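Local coordinates for protein phenol hydroxylase component phN (Pseudomonas stutzeri, PDB 3U52) that probably hydroxylates phenol as the diiron-containing hydroxylase component of a multicomponent bacterial monooxygenase, at residues I194-E199 with R260-W265; Y200-L205 with R271-V276. All blocks are in the same frame, centred on the assembly; numbering follows the deposited sequence.

Contact 1 of 2, residues I194-E199 with R260-W265. With FE (Fe (III) ion), chain H.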
ATOM      1  N   ILE A 194     -17.415 -28.349  -2.375  1.00 17.50           N
ATOM      2  CA  ILE A 194     -16.530 -27.195  -2.338  1.00 18.94           C
ATOM      3  C   ILE A 194     -17.000 -26.099  -1.362  1.00 19.86           C
ATOM      4  O   ILE A 194     -16.228 -25.657  -0.491  1.00 20.73           O
ATOM      5  CB  ILE A 194     -16.178 -26.652  -3.805  1.00 18.94           C
ATOM      6  CG1 ILE A 194     -15.657 -27.791  -4.712  1.00 16.98           C
ATOM      7  CG2 ILE A 194     -15.149 -25.506  -3.744  1.00 17.16           C
ATOM      8  CD1 ILE A 194     -14.400 -28.655  -4.184  1.00 15.83           C
ATOM      9  N   SER A 195     -18.268 -25.698  -1.451  1.00 21.44           N
ATOM     10  CA  SER A 195     -18.782 -24.646  -0.575  1.00 21.41           C
ATOM     11  C   SER A 195     -18.981 -25.136   0.862  1.00 21.87           C
ATOM     12  O   SER A 195     -18.531 -24.477   1.810  1.00 21.97           O
ATOM     13  CB  SER A 195     -20.062 -24.026  -1.114  1.00 21.34           C
ATOM     14  OG  SER A 195     -19.718 -23.096  -2.139  1.00 25.16           O
ATOM     15  N   PHE A 196     -19.631 -26.278   1.041  1.00 21.16           N
ATOM     16  CA  PHE A 196     -19.824 -26.745   2.391  1.00 21.26           C
ATOM     17  C   PHE A 196     -18.588 -27.469   2.963  1.00 21.86           C
ATOM     18  O   PHE A 196     -18.045 -27.030   3.978  1.00 23.06           O
ATOM     19  CB  PHE A 196     -21.114 -27.553   2.526  1.00 20.00           C
ATOM     20  CG  PHE A 196     -21.238 -28.248   3.850  1.00 20.93           C
ATOM     21  CD1 PHE A 196     -21.582 -27.542   4.985  1.00 20.57           C
ATOM     22  CD2 PHE A 196     -20.928 -29.614   3.972  1.00 20.63           C
ATOM     23  CE1 PHE A 196     -21.668 -28.191   6.218  1.00 23.65           C
ATOM     24  CE2 PHE A 196     -20.988 -30.253   5.221  1.00 21.30           C
ATOM     25  CZ  PHE A 196     -21.373 -29.555   6.324  1.00 19.25           C
ATOM     26  N   SER A 197     -18.104 -28.527   2.313  1.00 22.47           N
ATOM     27  CA  SER A 197     -17.030 -29.362   2.875  1.00 23.74           C
ATOM     28  C   SER A 197     -15.660 -28.657   2.914  1.00 25.09           C
ATOM     29  O   SER A 197     -14.973 -28.668   3.943  1.00 25.53           O
ATOM     30  CB  SER A 197     -16.964 -30.725   2.123  1.00 24.35           C
ATOM     31  OG  SER A 197     -18.224 -31.404   2.209  1.00 24.87           O
ATOM     32  N   PHE A 198     -15.279 -28.019   1.819  1.00 25.99           N
ATOM     33  CA  PHE A 198     -13.983 -27.367   1.656  1.00 28.63           C
ATOM     34  C   PHE A 198     -14.071 -26.008   2.370  1.00 29.67           C
ATOM     35  O   PHE A 198     -13.357 -25.762   3.358  1.00 30.56           O
ATOM     36  CB  PHE A 198     -13.778 -27.164   0.145  1.00 29.76           C
ATOM     37  CG  PHE A 198     -12.342 -27.175  -0.360  1.00 34.45           C
ATOM     38  CD1 PHE A 198     -11.315 -27.811   0.295  1.00 37.00           C
ATOM     39  CD2 PHE A 198     -12.057 -26.601  -1.606  1.00 38.58           C
ATOM     40  CE1 PHE A 198      -9.997 -27.785  -0.276  1.00 39.24           C
ATOM     41  CE2 PHE A 198     -10.751 -26.621  -2.172  1.00 40.04           C
ATOM     42  CZ  PHE A 198      -9.744 -27.189  -1.509  1.00 35.61           C
ATOM     43  N   GLU A 199     -14.981 -25.146   1.897  1.00 28.54           N
ATOM     44  CA  GLU A 199     -15.018 -23.720   2.311  1.00 28.20           C
ATOM     45  C   GLU A 199     -15.611 -23.449   3.651  1.00 27.96           C
ATOM     46  O   GLU A 199     -15.467 -22.349   4.142  1.00 29.20           O
ATOM     47  CB  GLU A 199     -15.803 -22.850   1.333  1.00 27.47           C
ATOM     48  CG  GLU A 199     -15.182 -22.751  -0.033  1.00 31.30           C
ATOM     49  CD  GLU A 199     -14.024 -21.769  -0.048  1.00 36.02           C
ATOM     50  OE1 GLU A 199     -14.092 -20.760  -0.763  1.00 34.63           O
ATOM     51  OE2 GLU A 199     -13.041 -22.007   0.680  1.00 41.76           O
ATOM     52  N   ARG A 260     -24.396 -39.010   1.984  1.00 18.03           N
ATOM     53  CA  ARG A 260     -23.369 -39.681   1.203  1.00 19.43           C
ATOM     54  C   ARG A 260     -22.304 -38.699   0.693  1.00 18.53           C
ATOM     55  O   ARG A 260     -21.119 -39.048   0.660  1.00 18.37           O
ATOM     56  CB  ARG A 260     -23.969 -40.406  -0.010  1.00 20.10           C
ATOM     57  CG  ARG A 260     -24.664 -41.736   0.327  1.00 26.18           C
ATOM     58  CD  ARG A 260     -25.326 -42.338  -0.954  1.00 31.74           C
ATOM     59  NE  ARG A 260     -26.699 -42.735  -0.608  1.00 39.66           N
ATOM     60  CZ  ARG A 260     -27.803 -42.385  -1.250  1.00 40.46           C
ATOM     61  NH1 ARG A 260     -27.764 -41.665  -2.366  1.00 39.38           N
ATOM     62  NH2 ARG A 260     -28.959 -42.811  -0.776  1.00 42.77           N
ATOM     63  N   TRP A 261     -22.725 -37.522   0.223  1.00 17.70           N
ATOM     64  CA  TRP A 261     -21.737 -36.494  -0.204  1.00 17.66           C
ATOM     65  C   TRP A 261     -20.878 -36.015   0.943  1.00 17.90           C
ATOM     66  O   TRP A 261     -19.712 -35.759   0.746  1.00 18.70           O
ATOM     67  CB  TRP A 261     -22.373 -35.268  -0.872  1.00 17.89           C
ATOM     68  CG  TRP A 261     -23.019 -35.592  -2.191  1.00 16.76           C
ATOM     69  CD1 TRP A 261     -22.696 -36.615  -3.036  1.00 19.73           C
ATOM     70  CD2 TRP A 261     -24.049 -34.845  -2.828  1.00 17.97           C
ATOM     71  NE1 TRP A 261     -23.501 -36.574  -4.155  1.00 20.50           N
ATOM     72  CE2 TRP A 261     -24.334 -35.491  -4.058  1.00 21.11           C
ATOM     73  CE3 TRP A 261     -24.759 -33.683  -2.479  1.00 17.52           C
ATOM     74  CZ2 TRP A 261     -25.305 -35.005  -4.969  1.00 21.01           C
ATOM     75  CZ3 TRP A 261     -25.739 -33.211  -3.378  1.00 21.22           C
ATOM     76  CH2 TRP A 261     -26.000 -33.886  -4.592  1.00 20.17           C
ATOM     77  N   ILE A 262     -21.463 -35.850   2.128  1.00 18.17           N
ATOM     78  CA  ILE A 262     -20.672 -35.439   3.303  1.00 18.07           C
ATOM     79  C   ILE A 262     -19.623 -36.555   3.578  1.00 17.97           C
ATOM     80  O   ILE A 262     -18.450 -36.279   3.778  1.00 17.40           O
ATOM     81  CB  ILE A 262     -21.584 -35.166   4.517  1.00 18.82           C
ATOM     82  CG1 ILE A 262     -22.343 -33.820   4.370  1.00 21.16           C
ATOM     83  CG2 ILE A 262     -20.831 -35.223   5.827  1.00 20.73           C
ATOM     84  CD1 ILE A 262     -23.420 -33.593   5.439  1.00 23.61           C
ATOM     85  N   ASP A 263     -20.046 -37.808   3.596  1.00 17.14           N
ATOM     86  CA  ASP A 263     -19.100 -38.910   3.833  1.00 18.02           C
ATOM     87  C   ASP A 263     -17.974 -38.939   2.786  1.00 17.92           C
ATOM     88  O   ASP A 263     -16.794 -39.067   3.156  1.00 18.82           O
ATOM     89  CB  ASP A 263     -19.840 -40.240   3.789  1.00 18.43           C
ATOM     90  CG  ASP A 263     -20.792 -40.459   4.976  1.00 20.25           C
ATOM     91  OD1 ASP A 263     -21.668 -41.359   4.841  1.00 22.42           O
ATOM     92  OD2 ASP A 263     -20.719 -39.775   6.030  1.00 22.62           O
ATOM     93  N   LYS A 264     -18.331 -38.820   1.496  1.00 16.46           N
ATOM     94  CA  LYS A 264     -17.318 -38.787   0.379  1.00 15.85           C
ATOM     95  C   LYS A 264     -16.332 -37.581   0.477  1.00 15.82           C
ATOM     96  O   LYS A 264     -15.094 -37.740   0.422  1.00 14.37           O
ATOM     97  CB  LYS A 264     -18.030 -38.721  -0.967  1.00 16.45           C
ATOM     98  CG  LYS A 264     -17.088 -38.584  -2.173  1.00 13.54           C
ATOM     99  CD  LYS A 264     -17.879 -38.461  -3.477  1.00 15.21           C
ATOM    100  CE  LYS A 264     -16.912 -37.944  -4.516  1.00 11.98           C
ATOM    101  NZ  LYS A 264     -17.636 -37.880  -5.856  1.00 14.07           N
ATOM    102  N   TRP A 265     -16.871 -36.385   0.686  1.00 15.17           N
ATOM    103  CA  TRP A 265     -16.049 -35.200   0.581  1.00 16.02           C
ATOM    104  C   TRP A 265     -15.324 -34.930   1.878  1.00 16.33           C
ATOM    105  O   TRP A 265     -14.271 -34.343   1.865  1.00 16.24           O
ATOM    106  CB  TRP A 265     -16.912 -33.992   0.123  1.00 16.07           C
ATOM    107  CG  TRP A 265     -17.174 -34.203  -1.366  1.00 15.86           C
ATOM    108  CD1 TRP A 265     -18.332 -34.617  -1.937  1.00 17.02           C
ATOM    109  CD2 TRP A 265     -16.199 -34.117  -2.437  1.00 14.04           C
ATOM    110  NE1 TRP A 265     -18.156 -34.785  -3.302  1.00 14.09           N
ATOM    111  CE2 TRP A 265     -16.865 -34.442  -3.628  1.00 15.23           C
ATOM    112  CE3 TRP A 265     -14.848 -33.726  -2.497  1.00 13.85           C
ATOM    113  CZ2 TRP A 265     -16.216 -34.427  -4.904  1.00 15.24           C
ATOM    114  CZ3 TRP A 265     -14.183 -33.725  -3.766  1.00 15.95           C
ATOM    115  CH2 TRP A 265     -14.882 -34.073  -4.936  1.00 15.41           C
TER
HETATM  116 FE    FE H 513     -12.765 -19.090  -0.527  1.00 34.65          FE
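Phe196 and Ser197 of helix 187-216 pack against Ile262 and Trp265 of helix 254-283 in a fully buried helix-helix contact; the two segments bury 185 Å² between them. The two segments come nearest, CA to CA, at Ser197 and Trp265, 6.3 Å apart. There Ser197 OG rests 3.6 Å from Trp265 CB, a van der Waals touch with the root of the tryptophan and not with its indole. With OG anti to its own carbonyl carbon (chi1 -58°), the serine hydroxyl also turns back along its helix and is hydrogen-bonded to Thr192 O, while Trp265 NE1 is hydrogen-bonded to Glu189. Both polar ends are thus satisfied by helix 187-216 itself. The second touch is apolar: Phe196 CE2 meets Ile262 CG1 at 3.9 Å, the two side chains crossing at a slant, and the ring is further covered by helix 291-310. Within 194-199 the backbone widens into a pi-type turn, evidenced by Glu199 N bonding Ile194 O at 2.7 Å. That turn carries Glu199, whose OE1 binds iron at 2.1 Å alongside Glu233 and His236, an arrangement characteristic of the carboxylate-rich diiron centre in the helical core of bacterial multicomponent monooxygenases.

Contact 2 of 2, residues Y200-L205 with R271-V276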
ATOM      1  N   TYR A 200     -16.345 -24.391   4.216  1.00 26.84           N
ATOM      2  CA  TYR A 200     -16.917 -24.172   5.506  1.00 26.31           C
ATOM      3  C   TYR A 200     -16.313 -25.106   6.552  1.00 25.07           C
ATOM      4  O   TYR A 200     -15.735 -24.644   7.536  1.00 24.62           O
ATOM      5  CB  TYR A 200     -18.450 -24.260   5.474  1.00 28.12           C
ATOM      6  CG  TYR A 200     -19.038 -23.897   6.801  1.00 29.48           C
ATOM      7  CD1 TYR A 200     -19.481 -24.865   7.672  1.00 32.41           C
ATOM      8  CD2 TYR A 200     -19.097 -22.568   7.205  1.00 30.24           C
ATOM      9  CE1 TYR A 200     -19.987 -24.512   8.948  1.00 34.39           C
ATOM     10  CE2 TYR A 200     -19.579 -22.213   8.430  1.00 33.27           C
ATOM     11  CZ  TYR A 200     -20.034 -23.182   9.308  1.00 36.07           C
ATOM     12  OH  TYR A 200     -20.551 -22.791  10.550  1.00 38.17           O
ATOM     13  N   VAL A 201     -16.452 -26.401   6.363  1.00 23.09           N
ATOM     14  CA  VAL A 201     -15.969 -27.347   7.333  1.00 23.61           C
ATOM     15  C   VAL A 201     -14.419 -27.402   7.490  1.00 24.45           C
ATOM     16  O   VAL A 201     -13.917 -27.382   8.623  1.00 24.34           O
ATOM     17  CB  VAL A 201     -16.541 -28.746   7.096  1.00 22.16           C
ATOM     18  CG1 VAL A 201     -16.000 -29.734   8.173  1.00 21.75           C
ATOM     19  CG2 VAL A 201     -18.061 -28.680   7.182  1.00 22.61           C
ATOM     20  N   LEU A 202     -13.685 -27.471   6.371  1.00 24.02           N
ATOM     21  CA  LEU A 202     -12.252 -27.806   6.393  1.00 24.47           C
ATOM     22  C   LEU A 202     -11.358 -26.613   6.082  1.00 24.58           C
ATOM     23  O   LEU A 202     -10.131 -26.717   6.137  1.00 24.08           O
ATOM     24  CB  LEU A 202     -11.977 -28.973   5.426  1.00 23.14           C
ATOM     25  CG  LEU A 202     -12.665 -30.297   5.845  1.00 24.89           C
ATOM     26  CD1 LEU A 202     -12.509 -31.398   4.774  1.00 22.45           C
ATOM     27  CD2 LEU A 202     -12.143 -30.813   7.217  1.00 20.87           C
ATOM     28  N   THR A 203     -11.983 -25.481   5.770  1.00 25.86           N
ATOM     29  CA  THR A 203     -11.283 -24.236   5.381  1.00 27.99           C
ATOM     30  C   THR A 203     -10.104 -23.788   6.267  1.00 27.35           C
ATOM     31  O   THR A 203      -9.010 -23.490   5.785  1.00 28.41           O
ATOM     32  CB  THR A 203     -12.279 -23.046   5.174  1.00 27.55           C
ATOM     33  OG1 THR A 203     -11.547 -21.971   4.603  1.00 30.78           O
ATOM     34  CG2 THR A 203     -12.941 -22.581   6.492  1.00 28.43           C
ATOM     35  N   ASN A 204     -10.328 -23.764   7.561  1.00 27.79           N
ATOM     36  CA  ASN A 204      -9.299 -23.356   8.521  1.00 27.63           C
ATOM     37  C   ASN A 204      -8.063 -24.255   8.542  1.00 26.90           C
ATOM     38  O   ASN A 204      -6.964 -23.801   8.902  1.00 25.94           O
ATOM     39  CB  ASN A 204      -9.915 -23.278   9.924  1.00 27.94           C
ATOM     40  CG  ASN A 204     -10.738 -21.988  10.143  1.00 31.94           C
ATOM     41  OD1 ASN A 204     -10.395 -20.916   9.627  1.00 34.14           O
ATOM     42  ND2 ASN A 204     -11.810 -22.099  10.905  1.00 31.19           N
ATOM     43  N   LEU A 205      -8.246 -25.530   8.219  1.00 26.00           N
ATOM     44  CA  LEU A 205      -7.102 -26.456   8.136  1.00 28.53           C
ATOM     45  C   LEU A 205      -6.148 -26.170   6.988  1.00 30.67           C
ATOM     46  O   LEU A 205      -4.983 -26.576   7.036  1.00 31.75           O
ATOM     47  CB  LEU A 205      -7.561 -27.915   8.108  1.00 28.02           C
ATOM     48  CG  LEU A 205      -8.290 -28.275   9.404  1.00 27.36           C
ATOM     49  CD1 LEU A 205      -9.312 -29.394   9.282  1.00 31.10           C
ATOM     50  CD2 LEU A 205      -7.266 -28.598  10.442  1.00 26.93           C
ATOM     51  N   ARG A 271      -7.922 -36.543   2.889  1.00 16.91           N
ATOM     52  CA  ARG A 271      -6.753 -37.024   2.147  1.00 16.40           C
ATOM     53  C   ARG A 271      -6.030 -35.841   1.505  1.00 17.30           C
ATOM     54  O   ARG A 271      -4.806 -35.767   1.521  1.00 16.67           O
ATOM     55  CB  ARG A 271      -7.144 -38.126   1.128  1.00 15.36           C
ATOM     56  CG  ARG A 271      -7.434 -39.456   1.865  1.00 14.37           C
ATOM     57  CD  ARG A 271      -6.135 -39.939   2.526  1.00 15.99           C
ATOM     58  NE  ARG A 271      -6.187 -41.374   2.885  1.00 18.37           N
ATOM     59  CZ  ARG A 271      -5.891 -41.872   4.079  1.00 17.20           C
ATOM     60  NH1 ARG A 271      -5.549 -41.086   5.101  1.00 20.70           N
ATOM     61  NH2 ARG A 271      -5.957 -43.169   4.265  1.00 15.84           N
ATOM     62  N   LEU A 272      -6.782 -34.899   0.956  1.00 18.28           N
ATOM     63  CA  LEU A 272      -6.124 -33.748   0.342  1.00 20.09           C
ATOM     64  C   LEU A 272      -5.274 -32.974   1.417  1.00 20.79           C
ATOM     65  O   LEU A 272      -4.131 -32.580   1.173  1.00 18.84           O
ATOM     66  CB  LEU A 272      -7.191 -32.846  -0.270  1.00 19.87           C
ATOM     67  CG  LEU A 272      -6.684 -31.539  -0.860  1.00 22.44           C
ATOM     68  CD1 LEU A 272      -5.558 -31.792  -1.918  1.00 22.81           C
ATOM     69  CD2 LEU A 272      -7.843 -30.837  -1.443  1.00 21.27           C
ATOM     70  N   LEU A 273      -5.836 -32.798   2.603  1.00 21.96           N
ATOM     71  CA  LEU A 273      -5.187 -32.030   3.695  1.00 24.19           C
ATOM     72  C   LEU A 273      -3.957 -32.686   4.331  1.00 27.12           C
ATOM     73  O   LEU A 273      -3.165 -32.026   5.047  1.00 28.00           O
ATOM     74  CB  LEU A 273      -6.188 -31.798   4.825  1.00 24.19           C
ATOM     75  CG  LEU A 273      -7.275 -30.794   4.524  1.00 23.08           C
ATOM     76  CD1 LEU A 273      -8.332 -30.907   5.658  1.00 23.87           C
ATOM     77  CD2 LEU A 273      -6.640 -29.389   4.438  1.00 23.37           C
ATOM     78  N   SER A 274      -3.798 -33.982   4.109  1.00 28.52           N
ATOM     79  CA  SER A 274      -2.569 -34.647   4.510  1.00 29.45           C
ATOM     80  C   SER A 274      -1.309 -33.904   3.979  1.00 29.16           C
ATOM     81  O   SER A 274      -0.311 -33.842   4.672  1.00 29.44           O
ATOM     82  CB  SER A 274      -2.596 -36.142   4.168  1.00 30.22           C
ATOM     83  OG  SER A 274      -2.300 -36.439   2.807  1.00 30.98           O
ATOM     84  N   LEU A 275      -1.382 -33.282   2.800  1.00 28.80           N
ATOM     85  CA  LEU A 275      -0.320 -32.421   2.303  1.00 27.04           C
ATOM     86  C   LEU A 275       0.008 -31.208   3.191  1.00 26.61           C
ATOM     87  O   LEU A 275       1.183 -30.812   3.284  1.00 26.45           O
ATOM     88  CB  LEU A 275      -0.686 -31.904   0.911  1.00 28.50           C
ATOM     89  CG  LEU A 275      -0.642 -32.907  -0.229  1.00 31.40           C
ATOM     90  CD1 LEU A 275      -1.100 -32.194  -1.538  1.00 37.28           C
ATOM     91  CD2 LEU A 275       0.761 -33.523  -0.347  1.00 34.35           C
ATOM     92  N   VAL A 276      -1.023 -30.601   3.798  1.00 25.33           N
ATOM     93  CA  VAL A 276      -0.870 -29.487   4.746  1.00 25.25           C
ATOM     94  C   VAL A 276      -0.304 -29.944   6.105  1.00 24.01           C
ATOM     95  O   VAL A 276       0.487 -29.216   6.699  1.00 23.18           O
ATOM     96  CB  VAL A 276      -2.191 -28.697   4.985  1.00 25.25           C
ATOM     97  CG1 VAL A 276      -1.917 -27.389   5.742  1.00 27.21           C
ATOM     98  CG2 VAL A 276      -2.857 -28.353   3.687  1.00 27.02           C
TER
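Arg271 O accepts from Ser274 twice, through the hydroxyl OG at 2.9 Å and, weakly, through the backbone N, in the helix turn that carries Leu273 against Leu202 and Leu205. The hydroxyl lies in the carbonyl plane with a C=O···OG angle of 149°. At this point helix 254-283 is kinked: the amides of Leu275 and Val276 lack their usual bonds to the preceding turn, and instead Leu275 N reaches Leu272 O and Val276 N, weakly, Leu273 O. Across the contact the two segments run nearly parallel, at 18°, with the segment axes 11.1 Å apart at closest approach, and Leu273 meets Leu202 and Leu205 between them. Its CD1 sits 3.9 Å from Leu205 CB and 4.1 Å from Leu202 CD2, so one methyl serves both leucines. The Leu205 and Leu273 side chains cross at about a right angle. One turn on, Val276 CG1, anti to its backbone N (chi1 -168°), comes to 3.4 Å from Leu205 O. The Arg271 side chain makes a cation-pi contact with Phe408 and touches Cys402 and Cys432, two ligands of the zinc site. Between the two segments themselves, then, fit rests on aliphatic side-chain packing, and Leu205 O is buried against Val276 CG1 without a polar partner in the model, which probably carries some desolvation cost.

Contacts 1 and 2 are successive meetings of the same pair of helices, 187-216 and 254-283, with centres 11 Å apart. Helix 187-216 passes from one to the other without a break: Phe196 O to Val201 N spans 2.9 Å and Ser197 O to Leu202 N 3.0 Å, both probable hydrogen bonds whose five-residue spacing extends the wide turn across the boundary. A xenon pocket ties the two together, since Phe198 from contact 1 and Leu273 from contact 2 line it with Gly269. Towards the diiron centre the roles differ: contact 1 contains the iron ligand Glu199, whereas the Leu202 side chain of contact 2 lies about 12 Å from a bound iron.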